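Local atomic coordinates of beta-lactamase (Burkholderia cenocepacia, PDB entry 5E2G), a protein that probably hydrolyses beta-lactams to substituted beta-amino acids, as a class C beta-lactamase, and may also act as a D-alanine carboxypeptidase. Residues A[30-34]-A[331-335]; A[143-148]-A[290-296]; A[281-287]-A[344-349]. All blocks are in the same frame, centred on the assembly; numbering follows the deposited sequence.

Contact 1 (A[30-34]-A[331-335]); sequences IVADG and RIGIV
Val31 and Gly333 form the tight half of this contact, an antiparallel hydrogen-bonded pair. Val31 N donates to Gly333 O at 3.0 Å, a nearly straight bond (165°), and Gly333 N returns a bond to Val31 O at 3.2 Å. One step along, Ile30 stands beside Ile334 in a non-hydrogen-bonded pair. The first and second torsions of Ile30 (-69° and -66°) together bring its CD1 over to Ile334 CG1, where it packs at 3.7 Å. The isoleucines point to the face covered by helices 3-21 and 344-357, while Val31 points to helix 226-235 on the other face.

The far end is looser and more open to solvent. Arg331 bends at its third torsion and brings NH1 to within 2.7 Å of Asp33 OD1, a salt bridge in which the carboxylate and guanidinium planes are nearly perpendicular. Gly34 N lies over one face of the guanidinium but donates to Arg331 O (3.2 Å), and NH2 adds a weak bond to Asp33 O. Asp33 and Gly34, both at positive phi, form the hairpin turn after strand 25-32. Side-by-side N- and C-terminal strands, layered between helices, are characteristic of the serine beta-lactamase fold.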
loop_
_atom_site.group_PDB
_atom_site.type_symbol
_atom_site.label_atom_id
_atom_site.label_comp_id
_atom_site.label_asym_id
_atom_site.label_seq_id
_atom_site.Cartn_x
_atom_site.Cartn_y
_atom_site.Cartn_z
ATOM N N ILE A 30 -12.469 8.326 -6.893
ATOM C CA ILE A 30 -13.656 7.483 -6.784
ATOM C C ILE A 30 -13.839 6.711 -8.084
ATOM O O ILE A 30 -13.810 7.297 -9.169
ATOM C CB ILE A 30 -14.925 8.309 -6.485
ATOM C CG1 ILE A 30 -14.888 8.906 -5.075
ATOM C CG2 ILE A 30 -16.174 7.464 -6.686
ATOM C CD1 ILE A 30 -14.935 7.896 -3.975
ATOM N N VAL A 31 -14.033 5.401 -7.972
ATOM C CA VAL A 31 -14.559 4.576 -9.054
ATOM C C VAL A 31 -16.018 4.299 -8.728
ATOM O O VAL A 31 -16.328 3.668 -7.711
ATOM C CB VAL A 31 -13.775 3.262 -9.210
ATOM C CG1 VAL A 31 -14.454 2.358 -10.217
ATOM C CG2 VAL A 31 -12.359 3.529 -9.623
ATOM N N ALA A 32 -16.916 4.790 -9.570
ATOM C CA ALA A 32 -18.350 4.621 -9.369
ATOM C C ALA A 32 -18.874 3.905 -10.604
ATOM O O ALA A 32 -18.986 4.510 -11.675
ATOM C CB ALA A 32 -19.035 5.963 -9.156
ATOM N N ASP A 33 -19.163 2.610 -10.450
ATOM C CA ASP A 33 -19.566 1.750 -11.561
ATOM C C ASP A 33 -18.501 1.736 -12.659
ATOM O O ASP A 33 -18.805 1.815 -13.848
ATOM C CB ASP A 33 -20.929 2.175 -12.119
ATOM C CG ASP A 33 -21.596 1.083 -12.939
ATOM O OD1 ASP A 33 -21.777 -0.040 -12.413
ATOM O OD2 ASP A 33 -21.935 1.354 -14.113
ATOM N N GLY A 34 -17.233 1.632 -12.257
ATOM C CA GLY A 34 -16.135 1.639 -13.201
ATOM C C GLY A 34 -15.714 3.007 -13.696
ATOM O O GLY A 34 -14.654 3.121 -14.325
ATOM N N ARG A 331 -17.585 -3.111 -8.168
ATOM C CA ARG A 331 -16.972 -2.231 -9.154
ATOM C C ARG A 331 -16.872 -0.799 -8.642
ATOM O O ARG A 331 -17.008 0.157 -9.405
ATOM C CB ARG A 331 -17.735 -2.291 -10.477
ATOM C CG ARG A 331 -17.841 -3.699 -11.035
ATOM C CD ARG A 331 -18.632 -3.727 -12.319
ATOM N NE ARG A 331 -17.991 -2.929 -13.361
ATOM C CZ ARG A 331 -18.428 -1.740 -13.774
ATOM N NH1 ARG A 331 -19.519 -1.207 -13.236
ATOM N NH2 ARG A 331 -17.776 -1.087 -14.733
ATOM N N ILE A 332 -16.628 -0.649 -7.337
ATOM C CA ILE A 332 -16.472 0.655 -6.704
ATOM C C ILE A 332 -15.164 0.689 -5.912
ATOM O O ILE A 332 -14.604 -0.348 -5.548
ATOM C CB ILE A 332 -17.677 0.994 -5.797
ATOM C CG1 ILE A 332 -17.843 -0.056 -4.696
ATOM C CG2 ILE A 332 -18.952 1.089 -6.631
ATOM C CD1 ILE A 332 -19.120 0.075 -3.915
ATOM N N GLY A 333 -14.661 1.898 -5.668
ATOM C CA GLY A 333 -13.460 2.050 -4.863
ATOM C C GLY A 333 -13.183 3.501 -4.538
ATOM O O GLY A 333 -13.713 4.408 -5.182
ATOM N N ILE A 334 -12.328 3.707 -3.531
ATOM C CA ILE A 334 -11.955 5.044 -3.074
ATOM C C ILE A 334 -10.451 5.103 -2.840
ATOM O O ILE A 334 -9.833 4.122 -2.413
ATOM C CB ILE A 334 -12.714 5.456 -1.789
ATOM C CG1 ILE A 334 -12.428 6.916 -1.430
ATOM C CG2 ILE A 334 -12.324 4.582 -0.625
ATOM C CD1 ILE A 334 -13.351 7.487 -0.357
ATOM N N VAL A 335 -9.871 6.268 -3.126
ATOM C CA VAL A 335 -8.492 6.609 -2.798
ATOM C C VAL A 335 -8.519 7.923 -2.027
ATOM O O VAL A 335 -9.149 8.887 -2.472
ATOM C CB VAL A 335 -7.632 6.731 -4.073
ATOM C CG1 VAL A 335 -6.295 7.355 -3.775
ATOM C CG2 VAL A 335 -7.469 5.371 -4.714
#

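Contact 2 (A[143-148]-A[290-296]); sequences GTHRKY and LFDAVPA
An edge-strand pairing, in which His145 faces Pro295 and Arg146 faces Val294, closes one side of the large antiparallel sheet: strand 145-146 is one of its two edge strands and binds the start of strand 294-303. Three backbone bonds hold it: Ala296 N to Thr144 O (3.0 Å), Arg146 N to Val294 O (2.7 Å) and Val294 N to Arg146 O (2.9 Å). The strand leads into Tyr148, whose hydroxyl is hydrogen-bonded to Lys313 and whose side chain touches Ser62, consistent with the tyrosine of the YxN motif in class C enzymes.

Arg146 runs straight from CG to NE, with CG anti to the backbone N (-177°), and its far end is bonded to Gln265 and paired with Glu270. On the opposite face the His145 ring is fixed by its edge: ND1 donates almost in the ring plane to Thr144 OG1 at 2.8 Å, CD2 comes beside Pro295 CG, and Tyr140 stacks on the ring. A water donates to Ala296 O, near its strand's start, and weakly to Gly143 O, just ahead of the edge strand. Lys147, bent at its second and fourth torsions, lays CE 3.2 Å from Phe291 O, at the end of helix 287-291.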
loop_
_atom_site.group_PDB
_atom_site.type_symbol
_atom_site.label_atom_id
_atom_site.label_comp_id
_atom_site.label_asym_id
_atom_site.label_seq_id
_atom_site.Cartn_x
_atom_site.Cartn_y
_atom_site.Cartn_z
ATOM N N GLY A 143 5.759 -17.370 9.997
ATOM C CA GLY A 143 4.414 -17.707 9.578
ATOM C C GLY A 143 3.432 -18.011 10.685
ATOM O O GLY A 143 2.404 -18.630 10.419
ATOM N N THR A 144 3.706 -17.596 11.925
ATOM C CA THR A 144 2.795 -17.834 13.040
ATOM C C THR A 144 2.274 -16.567 13.699
ATOM O O THR A 144 1.278 -16.644 14.430
ATOM C CB THR A 144 3.461 -18.679 14.146
ATOM O OG1 THR A 144 4.549 -17.947 14.717
ATOM C CG2 THR A 144 3.964 -19.996 13.616
ATOM N N HIS A 145 2.923 -15.423 13.505
ATOM C CA HIS A 145 2.459 -14.191 14.116
ATOM C C HIS A 145 2.580 -13.053 13.123
ATOM O O HIS A 145 3.575 -12.949 12.405
ATOM C CB HIS A 145 3.243 -13.868 15.390
ATOM C CG HIS A 145 2.944 -14.800 16.519
ATOM N ND1 HIS A 145 3.370 -16.111 16.534
ATOM C CD2 HIS A 145 2.231 -14.621 17.657
ATOM C CE1 HIS A 145 2.932 -16.701 17.631
ATOM N NE2 HIS A 145 2.251 -15.816 18.335
ATOM N N ARG A 146 1.569 -12.197 13.101
ATOM C CA ARG A 146 1.535 -11.049 12.209
ATOM C C ARG A 146 2.007 -9.824 12.976
ATOM O O ARG A 146 1.425 -9.467 14.005
ATOM C CB ARG A 146 0.134 -10.823 11.652
ATOM C CG ARG A 146 0.050 -9.670 10.662
ATOM C CD ARG A 146 -1.377 -9.481 10.190
ATOM N NE ARG A 146 -1.533 -8.401 9.224
ATOM C CZ ARG A 146 -1.593 -7.108 9.533
ATOM N NH1 ARG A 146 -1.487 -6.708 10.793
ATOM N NH2 ARG A 146 -1.749 -6.211 8.568
ATOM N N LYS A 147 3.045 -9.172 12.465
ATOM C CA LYS A 147 3.647 -8.033 13.138
ATOM C C LYS A 147 4.070 -7.036 12.076
ATOM O O LYS A 147 4.931 -7.343 11.247
ATOM C CB LYS A 147 4.838 -8.477 13.991
ATOM C CG LYS A 147 5.620 -7.348 14.623
ATOM C CD LYS A 147 4.765 -6.571 15.573
ATOM C CE LYS A 147 5.558 -5.440 16.170
ATOM N NZ LYS A 147 6.677 -5.978 16.984
ATOM N N TYR A 148 3.458 -5.853 12.101
ATOM C CA TYR A 148 3.702 -4.842 11.082
ATOM C C TYR A 148 5.144 -4.350 11.131
ATOM O O TYR A 148 5.657 -4.016 12.199
ATOM C CB TYR A 148 2.740 -3.677 11.274
ATOM C CG TYR A 148 2.391 -3.021 9.974
ATOM C CD1 TYR A 148 1.600 -3.684 9.045
ATOM C CD2 TYR A 148 2.869 -1.750 9.655
ATOM C CE1 TYR A 148 1.284 -3.108 7.839
ATOM C CE2 TYR A 148 2.554 -1.159 8.446
ATOM C CZ TYR A 148 1.757 -1.848 7.544
ATOM O OH TYR A 148 1.426 -1.288 6.341
ATOM N N LEU A 290 -1.720 -2.679 14.218
ATOM C CA LEU A 290 -0.548 -2.012 13.668
ATOM C C LEU A 290 0.715 -2.248 14.487
ATOM O O LEU A 290 1.812 -2.293 13.918
ATOM C CB LEU A 290 -0.815 -0.514 13.545
ATOM C CG LEU A 290 -1.535 -0.082 12.267
ATOM C CD1 LEU A 290 -3.050 -0.271 12.348
ATOM C CD2 LEU A 290 -1.173 1.356 11.938
ATOM N N PHE A 291 0.600 -2.409 15.804
ATOM C CA PHE A 291 1.781 -2.439 16.650
ATOM C C PHE A 291 2.019 -3.749 17.381
ATOM O O PHE A 291 3.154 -3.993 17.803
ATOM C CB PHE A 291 1.717 -1.301 17.679
ATOM C CG PHE A 291 1.590 0.063 17.054
ATOM C CD1 PHE A 291 2.689 0.673 16.463
ATOM C CD2 PHE A 291 0.372 0.729 17.046
ATOM C CE1 PHE A 291 2.578 1.919 15.879
ATOM C CE2 PHE A 291 0.255 1.979 16.463
ATOM C CZ PHE A 291 1.361 2.575 15.879
ATOM N N ASP A 292 1.004 -4.592 17.543
ATOM C CA ASP A 292 1.150 -5.820 18.305
ATOM C C ASP A 292 1.508 -6.988 17.392
ATOM O O ASP A 292 1.389 -6.914 16.170
ATOM C CB ASP A 292 -0.134 -6.129 19.076
ATOM C CG ASP A 292 -0.501 -5.039 20.071
ATOM O OD1 ASP A 292 0.260 -4.056 20.211
ATOM O OD2 ASP A 292 -1.555 -5.168 20.726
ATOM N N ALA A 293 1.954 -8.079 18.014
ATOM C CA ALA A 293 2.290 -9.325 17.327
ATOM C C ALA A 293 1.096 -10.267 17.443
ATOM O O ALA A 293 1.018 -11.105 18.344
ATOM C CB ALA A 293 3.553 -9.944 17.914
ATOM N N VAL A 294 0.165 -10.132 16.512
ATOM C CA VAL A 294 -1.099 -10.868 16.570
ATOM C C VAL A 294 -0.854 -12.304 16.119
ATOM O O VAL A 294 -0.185 -12.518 15.096
ATOM C CB VAL A 294 -2.143 -10.185 15.689
ATOM C CG1 VAL A 294 -3.489 -10.883 15.814
ATOM C CG2 VAL A 294 -2.264 -8.715 16.051
ATOM N N PRO A 295 -1.349 -13.305 16.842
ATOM C CA PRO A 295 -1.287 -14.676 16.324
ATOM C C PRO A 295 -2.024 -14.775 14.998
ATOM O O PRO A 295 -3.119 -14.236 14.833
ATOM C CB PRO A 295 -1.963 -15.499 17.422
ATOM C CG PRO A 295 -1.717 -14.704 18.659
ATOM C CD PRO A 295 -1.813 -13.265 18.238
ATOM N N ALA A 296 -1.402 -15.453 14.044
ATOM C CA ALA A 296 -1.896 -15.519 12.677
ATOM C C ALA A 296 -2.046 -16.975 12.282
ATOM O O ALA A 296 -1.069 -17.727 12.307
ATOM C CB ALA A 296 -0.939 -14.805 11.724
HETATM O O HOH W 1 0.060 -20.487 12.109
#

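Contact 3 (A[281-287]-A[344-349]); sequences LLAGNAP and IEERVK
Leu282 O, near the end of helix 278-284, is met by two groups. Glu345 OE2 comes to 2.6 Å from it, and Asn285 N in its own chain turn gives it a weak bond at 3.3 Å. Two oxygens so close suggest that the carboxyl group holds a proton, and the carbonyls at a helix C terminus would favour such a state. Glu345 gets there by folding back: CG lies anti to the carbonyl carbon, and the second torsion (-80°) swings the carboxyl group across to Leu282. Its other oxygen, OE1, lies 3.5 Å from Leu282 CD2, while OE2 also approaches Ala286 CA at 3.3 Å, so carbon atoms of Leu282 and Ala286 lie against both carboxyl oxygens.

Val348 CG1 packs on Leu281 CB at 3.7 Å, and Leu282 CD2 reaches the CG of Lys349, the two side chains crossing at about a right angle. On the other flank Ile344 CG2, anti to its backbone N, settles against Asn285 CB at 3.7 Å. The contact thus joins the end of helix 278-284 to the first turns of helix 344-357, above strands 309-316 and 321-327: Trp310 touches Leu281, Thr314 touches Ile344, and Tyr323 lies against Val348.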
loop_
_atom_site.group_PDB
_atom_site.type_symbol
_atom_site.label_atom_id
_atom_site.label_comp_id
_atom_site.label_asym_id
_atom_site.label_seq_id
_atom_site.Cartn_x
_atom_site.Cartn_y
_atom_site.Cartn_z
ATOM N N LEU A 281 -14.208 -3.341 10.185
ATOM C CA LEU A 281 -13.133 -2.532 9.621
ATOM C C LEU A 281 -12.399 -1.764 10.700
ATOM O O LEU A 281 -11.170 -1.656 10.666
ATOM C CB LEU A 281 -13.693 -1.564 8.586
ATOM C CG LEU A 281 -14.406 -2.217 7.408
ATOM C CD1 LEU A 281 -14.999 -1.149 6.522
ATOM C CD2 LEU A 281 -13.441 -3.093 6.619
ATOM N N LEU A 282 -13.139 -1.210 11.661
ATOM C CA LEU A 282 -12.495 -0.488 12.748
ATOM C C LEU A 282 -11.544 -1.402 13.510
ATOM O O LEU A 282 -10.403 -1.024 13.790
ATOM C CB LEU A 282 -13.551 0.113 13.684
ATOM C CG LEU A 282 -14.611 1.015 13.036
ATOM C CD1 LEU A 282 -15.700 1.377 14.012
ATOM C CD2 LEU A 282 -13.993 2.269 12.466
ATOM N N ALA A 283 -11.988 -2.623 13.826
ATOM C CA ALA A 283 -11.147 -3.553 14.572
ATOM C C ALA A 283 -9.924 -3.967 13.767
ATOM O O ALA A 283 -8.827 -4.108 14.321
ATOM C CB ALA A 283 -11.958 -4.782 14.975
ATOM N N GLY A 284 -10.097 -4.165 12.459
ATOM C CA GLY A 284 -8.989 -4.565 11.611
ATOM C C GLY A 284 -7.988 -3.462 11.357
ATOM O O GLY A 284 -6.810 -3.740 11.134
ATOM N N ASN A 285 -8.424 -2.204 11.399
ATOM C CA ASN A 285 -7.515 -1.074 11.235
ATOM C C ASN A 285 -7.131 -0.439 12.561
ATOM O O ASN A 285 -6.579 0.661 12.569
ATOM C CB ASN A 285 -8.130 -0.029 10.307
ATOM C CG ASN A 285 -8.330 -0.566 8.911
ATOM O OD1 ASN A 285 -9.454 -0.839 8.489
ATOM N ND2 ASN A 285 -7.236 -0.755 8.195
ATOM N N ALA A 286 -7.399 -1.119 13.673
ATOM C CA ALA A 286 -7.150 -0.570 14.988
ATOM C C ALA A 286 -5.653 -0.577 15.295
ATOM O O ALA A 286 -4.897 -1.371 14.725
ATOM C CB ALA A 286 -7.911 -1.368 16.043
ATOM N N PRO A 287 -5.206 0.311 16.194
ATOM C CA PRO A 287 -3.782 0.338 16.576
ATOM C C PRO A 287 -3.228 -1.006 17.004
ATOM O O PRO A 287 -2.053 -1.282 16.742
ATOM C CB PRO A 287 -3.759 1.336 17.740
ATOM C CG PRO A 287 -4.955 2.204 17.516
ATOM C CD PRO A 287 -5.996 1.348 16.886
ATOM N N ILE A 344 -6.393 6.889 11.306
ATOM C CA ILE A 344 -6.727 5.786 10.411
ATOM C C ILE A 344 -8.218 5.486 10.446
ATOM O O ILE A 344 -8.866 5.364 9.401
ATOM C CB ILE A 344 -5.895 4.547 10.772
ATOM C CG1 ILE A 344 -4.492 4.710 10.196
ATOM C CG2 ILE A 344 -6.578 3.291 10.273
ATOM C CD1 ILE A 344 -3.504 3.753 10.748
ATOM N N GLU A 345 -8.791 5.372 11.644
ATOM C CA GLU A 345 -10.203 5.015 11.727
ATOM C C GLU A 345 -11.095 6.093 11.115
ATOM O O GLU A 345 -12.191 5.787 10.635
ATOM C CB GLU A 345 -10.593 4.739 13.180
ATOM C CG GLU A 345 -9.692 3.720 13.908
ATOM C CD GLU A 345 -10.012 2.260 13.581
ATOM O OE1 GLU A 345 -10.538 1.985 12.481
ATOM O OE2 GLU A 345 -9.727 1.385 14.432
ATOM N N GLU A 346 -10.649 7.350 11.103
ATOM C CA GLU A 346 -11.443 8.387 10.452
ATOM C C GLU A 346 -11.377 8.287 8.932
ATOM O O GLU A 346 -12.355 8.615 8.248
ATOM C CB GLU A 346 -10.995 9.773 10.919
ATOM C CG GLU A 346 -11.420 10.107 12.331
ATOM C CD GLU A 346 -12.928 10.087 12.502
ATOM O OE1 GLU A 346 -13.652 10.460 11.557
ATOM O OE2 GLU A 346 -13.396 9.680 13.584
ATOM N N ARG A 347 -10.246 7.849 8.378
ATOM C CA ARG A 347 -10.224 7.525 6.954
ATOM C C ARG A 347 -11.164 6.363 6.664
ATOM O O ARG A 347 -11.875 6.357 5.650
ATOM C CB ARG A 347 -8.806 7.179 6.502
ATOM C CG ARG A 347 -7.715 7.962 7.189
ATOM C CD ARG A 347 -6.334 7.421 6.831
ATOM N NE ARG A 347 -5.339 7.858 7.802
ATOM C CZ ARG A 347 -4.092 7.418 7.844
ATOM N NH1 ARG A 347 -3.678 6.524 6.963
ATOM N NH2 ARG A 347 -3.258 7.861 8.771
ATOM N N VAL A 348 -11.183 5.373 7.558
ATOM C CA VAL A 348 -12.026 4.199 7.370
ATOM C C VAL A 348 -13.494 4.602 7.371
ATOM O O VAL A 348 -14.261 4.211 6.483
ATOM C CB VAL A 348 -11.720 3.150 8.452
ATOM C CG1 VAL A 348 -12.702 2.012 8.381
ATOM C CG2 VAL A 348 -10.300 2.645 8.304
ATOM N N LYS A 349 -13.893 5.419 8.355
ATOM C CA LYS A 349 -15.298 5.787 8.496
ATOM C C LYS A 349 -15.788 6.564 7.285
ATOM O O LYS A 349 -16.901 6.328 6.798
ATOM C CB LYS A 349 -15.509 6.616 9.759
ATOM C CG LYS A 349 -15.291 5.882 11.058
ATOM C CD LYS A 349 -15.506 6.828 12.221
ATOM C CE LYS A 349 -14.578 6.504 13.375
ATOM N NZ LYS A 349 -14.450 7.677 14.294
#

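How the contacts relate
Followed from the N terminus, the chain first lays down 30-34, then 143-148, 281-287, 290-296, 331-335 and 344-349. Contact 1 closes the longest loop by returning the chain to its early strand, and contact 2, closing one of about 140 residues, lies wholly within it. Contact 3, closing one of under 60, crosses both: its first segment falls inside each of the other loops and its second beyond them. Contacts 1 and 2 belong to one sheet, their centres about 31 Å apart, whereas contact 3 ties helices on that sheet together. Leu290 of contact 2 touches Ile344 and Asn285 of contact 3, and strand 332-338 of contact 1 runs on toward helix 344-357.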